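Local coordinates for protein plantacyanin (Spinacia oleracea, PDB 1F56) that binds a single copper ion in a cupredoxin beta-barrel and probably serves as a small blue-copper electron carrier in plants, at residues C74-P77 against G78-G81. Numbering follows the deposited sequence.
Sequences CSFP and GHCG. With CU1 (copper (I) ion), chain F; SO4 (sulfate ion), chain D.
His79 and Cys74 reach the same copper ion from one tight loop. His79 CB lies 3.5 Å from Phe76 O, where the backbone folds back: His79 N donates to Phe76 O with an N-H...O angle of 160°, closing a type II beta turn with Pro77 and Gly78 at its corners. With CG anti to the carbonyl carbon (chi1 -65°), the imidazole swings toward the metal, and His79 ND1 binds copper at 2.0 Å while Cys74 SG binds it at 2.2 Å, the two ligand atoms 3.5 Å apart. His79 CD2, on the other branch from CG, passes 3.4 Å from Pro77 O, which stands oblique to the ring. His79 CE1 and NE2 at the tip both lie 4.0 Å from Phe76 CB. Phe76 CB covers one ring face, 3.8 Å from the His79 centroid and 1° off its normal, a CH-pi contact; the phenyl ring adds an edge-to-face contact, its edge turned to the imidazole face, ring centroids 5.8 Å apart. The metal bond and covered face should restrict imidazole rotation. A water bridges Phe76 O and Cys80 N, and a sulfate, probably from crystallisation, accepts from Gly78 N and Gly81 N. His34 and Met84 complete the copper site. The Cys80–Cys47 disulfide joins the loop covalently to the chain just after helix 41-45, and the loop links antiparallel neighbours, strands 68-73 and 85-90, at one end of the cupredoxin barrel.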
ATOM      1  N   CYS A  74      -1.263   4.108   4.865  1.00 10.46           N
ATOM      2  CA  CYS A  74      -0.513   5.355   4.988  1.00 12.89           C
ATOM      3  C   CYS A  74      -0.628   5.504   6.487  1.00 13.66           C
ATOM      4  O   CYS A  74      -1.713   5.322   7.032  1.00 12.77           O
ATOM      5  CB  CYS A  74      -1.221   6.541   4.340  1.00 11.41           C
ATOM      6  SG  CYS A  74      -0.350   8.097   4.690  1.00 14.19           S
ATOM      7  N   SER A  75       0.456   5.829   7.165  1.00 12.20           N
ATOM      8  CA  SER A  75       0.373   5.922   8.624  1.00 19.97           C
ATOM      9  C   SER A  75       0.173   7.330   9.218  1.00 17.20           C
ATOM     10  O   SER A  75       0.035   7.475  10.433  1.00 18.90           O
ATOM     11  CB  SER A  75       1.625   5.300   9.233  1.00 18.53           C
ATOM     12  OG  SER A  75       2.743   6.076   8.854  1.00 18.79           O
ATOM     13  N   PHE A  76       0.165   8.363   8.392  1.00 13.89           N
ATOM     14  CA  PHE A  76      -0.024   9.708   8.935  1.00 14.25           C
ATOM     15  C   PHE A  76      -1.399   9.781   9.608  1.00 16.51           C
ATOM     16  O   PHE A  76      -2.338   9.112   9.188  1.00 14.86           O
ATOM     17  CB  PHE A  76       0.100  10.762   7.828  1.00 15.35           C
ATOM     18  CG  PHE A  76       1.460  10.807   7.158  1.00 12.47           C
ATOM     19  CD1 PHE A  76       2.544  10.102   7.675  1.00 15.56           C
ATOM     20  CD2 PHE A  76       1.668  11.621   6.046  1.00 16.24           C
ATOM     21  CE1 PHE A  76       3.830  10.216   7.094  1.00 13.69           C
ATOM     22  CE2 PHE A  76       2.936  11.744   5.459  1.00 21.06           C
ATOM     23  CZ  PHE A  76       4.021  11.036   5.991  1.00 15.97           C
ATOM     24  N   PRO A  77      -1.526  10.586  10.683  1.00 23.35           N
ATOM     25  CA  PRO A  77      -2.770  10.759  11.443  1.00 21.99           C
ATOM     26  C   PRO A  77      -3.985  11.045  10.586  1.00 18.53           C
ATOM     27  O   PRO A  77      -3.985  11.997   9.826  1.00 21.18           O
ATOM     28  CB  PRO A  77      -2.454  11.927  12.370  1.00 23.39           C
ATOM     29  CG  PRO A  77      -0.988  11.818  12.564  1.00 17.77           C
ATOM     30  CD  PRO A  77      -0.472  11.481  11.200  1.00 17.65           C
ATOM     31  N   GLY A  78      -5.021  10.220  10.735  1.00 18.96           N
ATOM     32  CA  GLY A  78      -6.247  10.392   9.975  1.00 17.11           C
ATOM     33  C   GLY A  78      -6.266   9.795   8.567  1.00 18.19           C
ATOM     34  O   GLY A  78      -7.334   9.620   7.977  1.00 16.52           O
ATOM     35  N   HIS A  79      -5.113   9.439   8.010  1.00 19.01           N
ATOM     36  CA  HIS A  79      -5.122   8.916   6.640  1.00 14.77           C
ATOM     37  C   HIS A  79      -5.622   7.483   6.465  1.00 17.69           C
ATOM     38  O   HIS A  79      -6.386   7.193   5.534  1.00 17.51           O
ATOM     39  CB  HIS A  79      -3.741   9.065   6.001  1.00 11.80           C
ATOM     40  CG  HIS A  79      -3.322  10.487   5.803  1.00 13.44           C
ATOM     41  ND1 HIS A  79      -2.479  10.875   4.786  1.00 16.49           N
ATOM     42  CD2 HIS A  79      -3.580  11.605   6.523  1.00 12.67           C
ATOM     43  CE1 HIS A  79      -2.231  12.167   4.887  1.00 14.61           C
ATOM     44  NE2 HIS A  79      -2.887  12.635   5.932  1.00 18.70           N
ATOM     45  N   CYS A  80      -5.199   6.571   7.334  1.00 14.55           N
ATOM     46  CA  CYS A  80      -5.667   5.187   7.209  1.00 13.11           C
ATOM     47  C   CYS A  80      -7.184   5.153   7.486  1.00 17.27           C
ATOM     48  O   CYS A  80      -7.952   4.511   6.766  1.00 17.68           O
ATOM     49  CB  CYS A  80      -4.911   4.303   8.198  1.00 13.07           C
ATOM     50  SG  CYS A  80      -5.207   2.510   8.064  1.00 15.72           S
ATOM     51  N   GLY A  81      -7.610   5.854   8.533  1.00 15.13           N
ATOM     52  CA  GLY A  81      -9.029   5.901   8.856  1.00 21.16           C
ATOM     53  C   GLY A  81      -9.797   6.561   7.720  1.00 25.04           C
ATOM     54  O   GLY A  81     -10.981   6.303   7.532  1.00 27.95           O
TER
HETATM   55 CU   CU1 F  92      -1.530   9.555   3.592  1.00 21.91          CU
HETATM   56  S   SO4 D 301      -6.525   7.110  11.796  1.00 24.54           S
HETATM   57  O1  SO4 D 301      -5.916   5.823  12.212  1.00 17.40           O
HETATM   58  O2  SO4 D 301      -5.927   8.241  12.529  1.00 32.75           O
HETATM   59  O3  SO4 D 301      -6.282   7.311  10.357  1.00 30.23           O
HETATM   60  O4  SO4 D 301      -7.966   7.064  12.086  1.00 26.53           O
HETATM   61  O   HOH W   1      -3.310   6.667   9.697  1.00 31.35           O